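Local coordinates for protein putative hydrolase (Burkholderia cenocepacia, PDB 4X00) that is probably a hydrolase of the alpha/beta hydrolase fold, thought to act as an aryl esterase, at residues 67-72 with 88-93; 77-82 with 197-202; 220-225 with 244-249. One frame throughout, in Å; residues are numbered along the deposited sequence.

Interaction 1: residues 67-72 with 88-93; sequences YDLRGH and RRWADD
Asp93 OD2 accepts hydrogen bonds from Arg70 NE (2.7 Å, nearly straight at 168°) and from a water that itself accepts from Arg70 N. In this alpha/beta hydrolase fold the bond ties the loop leaving strand 63-67 to helix 87-100. Arg70 NH1 reaches Asp93 OD1 at 2.8 Å on its syn lone pair, so two nitrogens grip the carboxylate side-on, the planes only 16° apart. That fixes the rotation of both groups in a buried place, where an uncompensated charge would probably be costly.

Arginine also suits the site because its chain is long and greasy: a chi1 of 64° carries Arg70 CG over the face of Trp90, 3.7 Å from the centroid of the six-membered ring, a CH-pi contact. The indole is anchored through NE1 to the carbonyl of Tyr84. Arg89 lays CB over the centre of the Arg70 guanidinium, while Asp20 forms salt bridges with both arginines. Leu69 CD1 meets the indole edge 3.9 Å from Trp90 CZ3. Glycine fits at Gly71, whose backbone angles complete the type II turn from Leu69 to His72, and within that turn His72 ND1 donates to Arg70 O at 3.0 Å, from above the carbonyl plane.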
loop_
_atom_site.group_PDB
_atom_site.type_symbol
_atom_site.label_atom_id
_atom_site.label_comp_id
_atom_site.label_asym_id
_atom_site.label_seq_id
_atom_site.Cartn_x
_atom_site.Cartn_y
_atom_site.Cartn_z
ATOM N N TYR A 67 -4.057 2.628 -8.380
ATOM C CA TYR A 67 -5.057 1.635 -8.737
ATOM C C TYR A 67 -5.717 1.116 -7.483
ATOM O O TYR A 67 -5.215 1.298 -6.361
ATOM C CB TYR A 67 -4.447 0.469 -9.532
ATOM C CG TYR A 67 -3.490 -0.443 -8.810
ATOM C CD1 TYR A 67 -2.170 -0.055 -8.592
ATOM C CD2 TYR A 67 -3.883 -1.711 -8.390
ATOM C CE1 TYR A 67 -1.261 -0.908 -7.983
ATOM C CE2 TYR A 67 -3.000 -2.583 -7.786
ATOM C CZ TYR A 67 -1.661 -2.181 -7.603
ATOM O OH TYR A 67 -0.767 -3.035 -7.008
ATOM N N ASP A 68 -6.870 0.464 -7.652
ATOM C CA ASP A 68 -7.539 -0.190 -6.540
ATOM C C ASP A 68 -7.074 -1.644 -6.483
ATOM O O ASP A 68 -7.084 -2.370 -7.495
ATOM C CB ASP A 68 -9.063 -0.151 -6.691
ATOM C CG ASP A 68 -9.633 1.256 -6.672
ATOM O OD1 ASP A 68 -8.957 2.202 -6.200
ATOM O OD2 ASP A 68 -10.765 1.428 -7.162
ATOM N N LEU A 69 -6.631 -2.083 -5.311
ATOM C CA LEU A 69 -6.302 -3.510 -5.103
ATOM C C LEU A 69 -7.497 -4.408 -5.393
ATOM O O LEU A 69 -8.666 -3.993 -5.250
ATOM C CB LEU A 69 -5.869 -3.765 -3.653
ATOM C CG LEU A 69 -4.573 -3.089 -3.184
ATOM C CD1 LEU A 69 -4.410 -3.366 -1.684
ATOM C CD2 LEU A 69 -3.394 -3.610 -3.997
ATOM N N ARG A 70 -7.216 -5.647 -5.784
ATOM C CA ARG A 70 -8.298 -6.621 -5.859
ATOM C C ARG A 70 -9.075 -6.609 -4.542
ATOM O O ARG A 70 -8.518 -6.448 -3.441
ATOM C CB ARG A 70 -7.770 -8.033 -6.165
ATOM C CG ARG A 70 -6.855 -8.655 -5.105
ATOM C CD ARG A 70 -6.522 -10.141 -5.462
ATOM N NE ARG A 70 -6.068 -10.191 -6.855
ATOM C CZ ARG A 70 -6.454 -11.096 -7.744
ATOM N NH1 ARG A 70 -6.082 -10.963 -8.996
ATOM N NH2 ARG A 70 -7.204 -12.147 -7.371
ATOM N N GLY A 71 -10.392 -6.768 -4.653
ATOM C CA GLY A 71 -11.239 -6.748 -3.464
ATOM C C GLY A 71 -11.582 -5.381 -2.920
ATOM O O GLY A 71 -12.309 -5.308 -1.931
ATOM N N HIS A 72 -11.058 -4.323 -3.535
ATOM C CA HIS A 72 -11.195 -2.952 -3.051
ATOM C C HIS A 72 -11.739 -2.004 -4.101
ATOM O O HIS A 72 -11.622 -2.258 -5.305
ATOM C CB HIS A 72 -9.816 -2.429 -2.607
ATOM C CG HIS A 72 -9.261 -3.081 -1.367
ATOM N ND1 HIS A 72 -8.641 -4.316 -1.368
ATOM C CD2 HIS A 72 -9.172 -2.609 -0.096
ATOM C CE1 HIS A 72 -8.214 -4.582 -0.138
ATOM N NE2 HIS A 72 -8.530 -3.563 0.653
ATOM N N ARG A 88 0.891 -14.257 -4.423
ATOM C CA ARG A 88 1.319 -14.097 -5.805
ATOM C C ARG A 88 0.246 -13.421 -6.661
ATOM O O ARG A 88 0.584 -12.725 -7.628
ATOM C CB ARG A 88 1.709 -15.469 -6.409
ATOM C CG ARG A 88 2.134 -15.464 -7.884
ATOM C CD ARG A 88 3.326 -14.541 -8.156
ATOM N NE ARG A 88 3.723 -14.631 -9.562
ATOM C CZ ARG A 88 4.589 -15.516 -10.037
ATOM N NH1 ARG A 88 5.142 -16.396 -9.218
ATOM N NH2 ARG A 88 4.902 -15.520 -11.327
ATOM N N ARG A 89 -1.043 -13.631 -6.341
ATOM C CA ARG A 89 -2.086 -13.023 -7.171
ATOM C C ARG A 89 -2.001 -11.505 -7.114
ATOM O O ARG A 89 -2.195 -10.818 -8.127
ATOM C CB ARG A 89 -3.500 -13.420 -6.731
ATOM C CG ARG A 89 -3.850 -14.838 -6.830
ATOM C CD ARG A 89 -3.972 -15.239 -8.276
ATOM N NE ARG A 89 -4.206 -16.654 -8.257
ATOM C CZ ARG A 89 -5.405 -17.226 -8.283
ATOM N NH1 ARG A 89 -6.516 -16.502 -8.424
ATOM N NH2 ARG A 89 -5.481 -18.540 -8.222
ATOM N N TRP A 90 -1.718 -10.979 -5.927
ATOM C CA TRP A 90 -1.639 -9.529 -5.771
ATOM C C TRP A 90 -0.370 -8.996 -6.444
ATOM O O TRP A 90 -0.367 -7.905 -7.011
ATOM C CB TRP A 90 -1.624 -9.130 -4.298
ATOM C CG TRP A 90 -2.739 -9.698 -3.424
ATOM C CD1 TRP A 90 -2.932 -10.998 -3.078
ATOM C CD2 TRP A 90 -3.754 -8.953 -2.745
ATOM N NE1 TRP A 90 -4.011 -11.117 -2.235
ATOM C CE2 TRP A 90 -4.534 -9.871 -2.014
ATOM C CE3 TRP A 90 -4.079 -7.594 -2.683
ATOM C CZ2 TRP A 90 -5.629 -9.471 -1.239
ATOM C CZ3 TRP A 90 -5.150 -7.200 -1.911
ATOM C CH2 TRP A 90 -5.904 -8.124 -1.188
ATOM N N ALA A 91 0.722 -9.738 -6.320
ATOM C CA ALA A 91 1.930 -9.381 -7.037
ATOM C C ALA A 91 1.710 -9.382 -8.541
ATOM O O ALA A 91 2.250 -8.514 -9.249
ATOM C CB ALA A 91 3.085 -10.322 -6.666
ATOM N N ASP A 92 0.945 -10.356 -9.039
ATOM C CA ASP A 92 0.649 -10.398 -10.476
ATOM C C ASP A 92 -0.236 -9.237 -10.917
ATOM O O ASP A 92 -0.103 -8.770 -12.052
ATOM C CB ASP A 92 -0.008 -11.723 -10.866
ATOM C CG ASP A 92 0.943 -12.909 -10.793
ATOM O OD1 ASP A 92 2.183 -12.745 -10.669
ATOM O OD2 ASP A 92 0.436 -14.038 -10.885
ATOM N N ASP A 93 -1.126 -8.764 -10.041
ATOM C CA ASP A 93 -1.907 -7.570 -10.353
ATOM C C ASP A 93 -0.958 -6.392 -10.590
ATOM O O ASP A 93 -1.105 -5.652 -11.566
ATOM C CB ASP A 93 -2.875 -7.178 -9.208
ATOM C CG ASP A 93 -3.982 -8.198 -8.949
ATOM O OD1 ASP A 93 -4.271 -9.017 -9.821
ATOM O OD2 ASP A 93 -4.582 -8.121 -7.856
HETATM O O HOH W 1 -1.668 -5.479 -6.239
HETATM O O HOH W 2 -4.329 -6.279 -6.121
#

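Interaction 2: residues 77-82 with 197-202; sequences KPAEAS and SWDMQR
Asp199 sets its carboxylate against the backbone of Ala79: CG stands 3.5 Å from Ala79 O, and OD2 3.6 Å from Ala79 CA. Asp199 CB points toward the loop, and chi1 of -59°, CG beside the backbone N, lays the carboxylate along Ala79. The small methyl of Ala79 points largely away, yet brushes OD2. Farther along, the CB atoms of Ser197 and Lys77 meet at 4.0 Å, after which the lysine chain runs off and its amine donates to Gly73 O and Ser75 O.

Direct contact is thin, and water fills the polar part. One molecule donates to Ala79 O and to Asp199 OD1, the latter at 2.9 Å. Another lies within hydrogen-bonding distance of Lys77 O, Ser197 OG and Asp199 OD2, 2.7 Å from the last.

The loop before helix 82-85 here meets helix 198-204, one of the helices inserted between strands 132-136 and 222-227, the position where alpha/beta hydrolases commonly carry their cap. Serine suits the N-cap of that helix: with chi1 at 162°, its OG turns back over the first turn to accept from Met200 N at 3.1 Å, nearly straight, and more weakly from Asp199 N. An acidic residue suits the helix start as well, since its charge probably interacts favourably with the helix dipole. One turn on, Arg202 NH2 forms a salt bridge with Asp199 OD1 at 2.7 Å. Pro78, meanwhile, accepts from the Tyr84 hydroxyl through its carbonyl oxygen.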
loop_
_atom_site.group_PDB
_atom_site.type_symbol
_atom_site.label_atom_id
_atom_site.label_comp_id
_atom_site.label_asym_id
_atom_site.label_seq_id
_atom_site.Cartn_x
_atom_site.Cartn_y
_atom_site.Cartn_z
ATOM N N LYS A 77 -13.778 -8.147 -7.536
ATOM C CA LYS A 77 -13.900 -8.699 -6.191
ATOM C C LYS A 77 -14.324 -10.160 -6.250
ATOM O O LYS A 77 -15.466 -10.493 -5.944
ATOM C CB LYS A 77 -14.904 -7.874 -5.367
ATOM C CG LYS A 77 -14.533 -6.388 -5.357
ATOM C CD LYS A 77 -15.452 -5.526 -4.503
ATOM C CE LYS A 77 -15.011 -4.062 -4.569
ATOM N NZ LYS A 77 -15.152 -3.508 -5.944
ATOM N N PRO A 78 -13.397 -11.043 -6.629
ATOM C CA PRO A 78 -13.736 -12.476 -6.678
ATOM C C PRO A 78 -14.244 -12.980 -5.336
ATOM O O PRO A 78 -13.886 -12.471 -4.280
ATOM C CB PRO A 78 -12.413 -13.155 -7.052
ATOM C CG PRO A 78 -11.348 -12.095 -6.903
ATOM C CD PRO A 78 -12.030 -10.765 -7.088
ATOM N N ALA A 79 -15.106 -13.981 -5.390
ATOM C CA ALA A 79 -15.688 -14.560 -4.182
ATOM C C ALA A 79 -14.780 -15.599 -3.525
ATOM O O ALA A 79 -14.859 -15.814 -2.321
ATOM C CB ALA A 79 -17.051 -15.190 -4.500
ATOM N N GLU A 80 -13.904 -16.241 -4.292
ATOM C CA GLU A 80 -13.101 -17.335 -3.731
ATOM C C GLU A 80 -12.012 -16.813 -2.812
ATOM O O GLU A 80 -11.210 -15.971 -3.238
ATOM C CB GLU A 80 -12.407 -18.179 -4.823
ATOM C CG GLU A 80 -13.267 -19.102 -5.656
ATOM C CD GLU A 80 -13.673 -20.389 -4.938
ATOM O OE1 GLU A 80 -13.346 -20.585 -3.746
ATOM O OE2 GLU A 80 -14.328 -21.232 -5.589
ATOM N N ALA A 81 -11.934 -17.337 -1.590
ATOM C CA ALA A 81 -10.852 -16.958 -0.675
ATOM C C ALA A 81 -9.496 -17.224 -1.307
ATOM O O ALA A 81 -8.555 -16.442 -1.112
ATOM C CB ALA A 81 -10.955 -17.708 0.654
ATOM N N SER A 82 -9.390 -18.288 -2.089
ATOM C CA SER A 82 -8.095 -18.628 -2.672
ATOM C C SER A 82 -7.625 -17.622 -3.742
ATOM O O SER A 82 -6.459 -17.624 -4.136
ATOM C CB SER A 82 -8.152 -20.043 -3.236
ATOM O OG SER A 82 -9.117 -20.128 -4.270
ATOM N N SER A 197 -14.483 -5.982 -0.312
ATOM C CA SER A 197 -15.086 -7.309 -0.299
ATOM C C SER A 197 -14.935 -8.002 1.045
ATOM O O SER A 197 -13.831 -8.093 1.579
ATOM C CB SER A 197 -14.430 -8.171 -1.395
ATOM O OG SER A 197 -14.687 -9.555 -1.151
ATOM N N TRP A 198 -16.036 -8.548 1.569
ATOM C CA TRP A 198 -15.977 -9.304 2.812
ATOM C C TRP A 198 -15.225 -10.627 2.604
ATOM O O TRP A 198 -14.625 -11.169 3.544
ATOM C CB TRP A 198 -17.387 -9.580 3.335
ATOM C CG TRP A 198 -18.088 -8.371 3.850
ATOM C CD1 TRP A 198 -17.869 -7.055 3.506
ATOM C CD2 TRP A 198 -19.141 -8.366 4.810
ATOM N NE1 TRP A 198 -18.718 -6.242 4.215
ATOM C CE2 TRP A 198 -19.535 -7.026 5.001
ATOM C CE3 TRP A 198 -19.815 -9.378 5.498
ATOM C CZ2 TRP A 198 -20.524 -6.671 5.921
ATOM C CZ3 TRP A 198 -20.790 -9.025 6.407
ATOM C CH2 TRP A 198 -21.141 -7.690 6.610
ATOM N N ASP A 199 -15.233 -11.145 1.371
ATOM C CA ASP A 199 -14.464 -12.366 1.081
ATOM C C ASP A 199 -12.978 -12.059 1.173
ATOM O O ASP A 199 -12.206 -12.816 1.741
ATOM C CB ASP A 199 -14.806 -12.900 -0.313
ATOM C CG ASP A 199 -16.285 -13.225 -0.466
ATOM O OD1 ASP A 199 -16.769 -14.003 0.372
ATOM O OD2 ASP A 199 -16.954 -12.686 -1.385
ATOM N N MET A 200 -12.586 -10.930 0.595
ATOM C CA MET A 200 -11.213 -10.465 0.666
ATOM C C MET A 200 -10.819 -10.271 2.128
ATOM O O MET A 200 -9.757 -10.750 2.556
ATOM C CB MET A 200 -11.065 -9.171 -0.127
ATOM C CG MET A 200 -9.656 -8.600 -0.060
ATOM S SD MET A 200 -9.325 -7.588 1.418
ATOM C CE MET A 200 -10.592 -6.303 1.216
ATOM N N GLN A 201 -11.684 -9.609 2.915
ATOM C CA GLN A 201 -11.286 -9.288 4.283
ATOM C C GLN A 201 -10.998 -10.524 5.132
ATOM O O GLN A 201 -10.068 -10.545 5.939
ATOM C CB GLN A 201 -12.360 -8.474 4.996
ATOM C CG GLN A 201 -12.541 -7.065 4.496
ATOM C CD GLN A 201 -13.647 -6.423 5.285
ATOM O OE1 GLN A 201 -14.796 -6.459 4.889
ATOM N NE2 GLN A 201 -13.318 -5.927 6.480
ATOM N N ARG A 202 -11.827 -11.555 4.987
ATOM C CA ARG A 202 -11.609 -12.798 5.744
ATOM C C ARG A 202 -10.351 -13.528 5.285
ATOM O O ARG A 202 -9.638 -14.141 6.093
ATOM C CB ARG A 202 -12.819 -13.730 5.618
ATOM C CG ARG A 202 -14.047 -13.240 6.376
ATOM C CD ARG A 202 -15.228 -14.223 6.310
ATOM N NE ARG A 202 -15.592 -14.563 4.933
ATOM C CZ ARG A 202 -16.606 -14.037 4.243
ATOM N NH1 ARG A 202 -17.430 -13.147 4.783
ATOM N NH2 ARG A 202 -16.812 -14.436 2.996
HETATM O O HOH W 3 -16.127 -10.696 -3.028
HETATM O O HOH W 4 -15.137 -16.319 0.731
#

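Interaction 3: residues 220-225 with 244-249; sequences VPLLLL and SLNPRI
Ile249 spreads its two branches over two leucines of the strand. CG1 packs 3.9 Å from Leu222 CB, and CG2 meets Leu224 CD1 at 3.8 Å. Leu222 and Leu224 are two residues apart on an extended strand, so their side chains leave by the same face, and a beta-branched isoleucine is wide enough to touch both. Its chi1 of -74° sets CG1 beside the backbone N and CG2 opposite that N, dividing the branches between the two partners. Leu222 CD1 also lies against the amide of Asn246, 3.7 Å from ND2, the two side chains crossing at about a right angle.

Behind this apolar layer, Asn246 organises the turn that delivers Ile249. It is the first residue to leave the helical conformation, and its OD1 accepts from Arg248 N at 2.9 Å to make an Asx turn. Over the same residues a type I turn is closed by Ile249 N donating to Asn246 O. Asparagine suits the place because its OD1 accepts while its ND2 donates, to Leu215 O and to a water that in turn donates to Val220 O. A second water joins the backbones, accepting from Leu222 N and donating to Arg248 O at 2.7 Å.

The turn belongs to a beta-alpha-beta unit, linking helix 235-245 to strand 250-254, the outermost strand on this side of the sheet. Ala242 of that helix touches Leu224 and Ile249, while on the other face of strand 222-227 Leu223 meets Phe276 of helix 266-280.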
loop_
_atom_site.group_PDB
_atom_site.type_symbol
_atom_site.label_atom_id
_atom_site.label_comp_id
_atom_site.label_asym_id
_atom_site.label_seq_id
_atom_site.Cartn_x
_atom_site.Cartn_y
_atom_site.Cartn_z
ATOM N N VAL A 220 17.752 -2.469 -5.750
ATOM C CA VAL A 220 17.292 -1.088 -5.919
ATOM C C VAL A 220 17.159 -0.446 -4.559
ATOM O O VAL A 220 17.018 -1.131 -3.540
ATOM C CB VAL A 220 15.942 -0.981 -6.671
ATOM C CG1 VAL A 220 16.109 -1.528 -8.088
ATOM C CG2 VAL A 220 14.832 -1.704 -5.907
ATOM N N PRO A 221 17.181 0.888 -4.525
ATOM C CA PRO A 221 17.007 1.524 -3.224
ATOM C C PRO A 221 15.633 1.246 -2.612
ATOM O O PRO A 221 14.597 1.220 -3.301
ATOM C CB PRO A 221 17.166 3.019 -3.538
ATOM C CG PRO A 221 17.886 3.087 -4.848
ATOM C CD PRO A 221 17.423 1.860 -5.602
ATOM N N LEU A 222 15.653 1.070 -1.301
ATOM C CA LEU A 222 14.461 0.850 -0.511
ATOM C C LEU A 222 14.426 1.861 0.633
ATOM O O LEU A 222 15.412 2.019 1.377
ATOM C CB LEU A 222 14.430 -0.565 0.059
ATOM C CG LEU A 222 14.400 -1.700 -0.954
ATOM C CD1 LEU A 222 14.527 -3.030 -0.232
ATOM C CD2 LEU A 222 13.114 -1.641 -1.768
ATOM N N LEU A 223 13.274 2.496 0.796
ATOM C CA LEU A 223 13.066 3.460 1.872
ATOM C C LEU A 223 11.831 3.032 2.676
ATOM O O LEU A 223 10.781 2.767 2.100
ATOM C CB LEU A 223 12.873 4.863 1.298
ATOM C CG LEU A 223 12.485 5.970 2.291
ATOM C CD1 LEU A 223 13.588 6.190 3.328
ATOM C CD2 LEU A 223 12.218 7.247 1.517
ATOM N N LEU A 224 11.976 2.948 3.986
ATOM C CA LEU A 224 10.874 2.603 4.869
ATOM C C LEU A 224 10.504 3.848 5.649
ATOM O O LEU A 224 11.319 4.368 6.415
ATOM C CB LEU A 224 11.266 1.475 5.804
ATOM C CG LEU A 224 10.869 0.083 5.301
ATOM C CD1 LEU A 224 11.482 -0.269 3.916
ATOM C CD2 LEU A 224 11.227 -0.951 6.386
ATOM N N LEU A 225 9.295 4.347 5.450
ATOM C CA LEU A 225 8.831 5.576 6.093
ATOM C C LEU A 225 7.662 5.183 6.975
ATOM O O LEU A 225 6.643 4.701 6.443
ATOM C CB LEU A 225 8.383 6.619 5.070
ATOM C CG LEU A 225 9.366 7.257 4.093
ATOM C CD1 LEU A 225 8.630 8.302 3.263
ATOM C CD2 LEU A 225 10.425 7.989 4.826
ATOM N N SER A 244 17.147 -6.258 9.002
ATOM C CA SER A 244 17.824 -7.523 9.258
ATOM C C SER A 244 17.907 -8.327 7.965
ATOM O O SER A 244 18.908 -9.006 7.684
ATOM C CB SER A 244 17.083 -8.297 10.360
ATOM O OG SER A 244 17.741 -9.501 10.687
ATOM N N LEU A 245 16.866 -8.227 7.158
ATOM C CA LEU A 245 16.811 -8.928 5.892
ATOM C C LEU A 245 17.629 -8.248 4.809
ATOM O O LEU A 245 18.236 -8.923 3.965
ATOM C CB LEU A 245 15.353 -9.042 5.440
ATOM C CG LEU A 245 14.539 -10.000 6.311
ATOM C CD1 LEU A 245 13.066 -9.830 5.967
ATOM C CD2 LEU A 245 14.992 -11.455 6.098
ATOM N N ASN A 246 17.635 -6.916 4.827
ATOM C CA ASN A 246 18.364 -6.147 3.823
ATOM C C ASN A 246 18.985 -4.940 4.485
ATOM O O ASN A 246 18.299 -3.970 4.763
ATOM C CB ASN A 246 17.436 -5.714 2.683
ATOM C CG ASN A 246 18.175 -5.019 1.556
ATOM O OD1 ASN A 246 19.231 -4.427 1.753
ATOM N ND2 ASN A 246 17.610 -5.075 0.363
ATOM N N PRO A 247 20.304 -4.990 4.740
ATOM C CA PRO A 247 20.955 -3.935 5.541
ATOM C C PRO A 247 21.119 -2.638 4.769
ATOM O O PRO A 247 21.547 -1.632 5.356
ATOM C CB PRO A 247 22.324 -4.539 5.875
ATOM C CG PRO A 247 22.591 -5.461 4.681
ATOM C CD PRO A 247 21.239 -6.063 4.367
ATOM N N ARG A 248 20.792 -2.628 3.475
ATOM C CA ARG A 248 20.880 -1.366 2.733
ATOM C C ARG A 248 19.588 -0.542 2.795
ATOM O O ARG A 248 19.542 0.570 2.283
ATOM C CB ARG A 248 21.283 -1.625 1.283
ATOM C CG ARG A 248 22.760 -2.029 1.245
ATOM C CD ARG A 248 23.194 -2.742 0.006
ATOM N NE ARG A 248 23.195 -1.907 -1.188
ATOM C CZ ARG A 248 24.273 -1.280 -1.650
ATOM N NH1 ARG A 248 24.197 -0.585 -2.772
ATOM N NH2 ARG A 248 25.415 -1.329 -0.978
ATOM N N ILE A 249 18.540 -1.086 3.406
ATOM C CA ILE A 249 17.319 -0.304 3.633
ATOM C C ILE A 249 17.622 0.956 4.447
ATOM O O ILE A 249 18.349 0.902 5.445
ATOM C CB ILE A 249 16.275 -1.167 4.358
ATOM C CG1 ILE A 249 15.704 -2.152 3.343
ATOM C CG2 ILE A 249 15.144 -0.333 4.966
ATOM C CD1 ILE A 249 14.810 -3.214 3.944
HETATM O O HOH W 5 18.271 -2.423 -1.361
HETATM O O HOH W 6 18.329 0.483 -0.141
#

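Overall arrangement
Interactions 1 and 2 are neighbours, their centres about 12 Å apart, and their segments alternate along the chain: 67-72, 77-82, 88-93, then 197-202. They meet where Gly71 O probably accepts from Ser197 N and where His72 packs on Met200, so the loop after strand 63-67 is held by helix 87-100 and also by the inserted helix 198-204. Interaction 3 comes later, near the edge strand 250-254, on the other side of the chain's centre from interaction 2, about 23 Å from interaction 1 and 31 Å from interaction 2, centre to centre. The central sheet connects them: strand 63-67 leads into interaction 1, whereas strand 222-227 carries interaction 3 and precedes Asp230, a probable triad residue with Ser112 and His259.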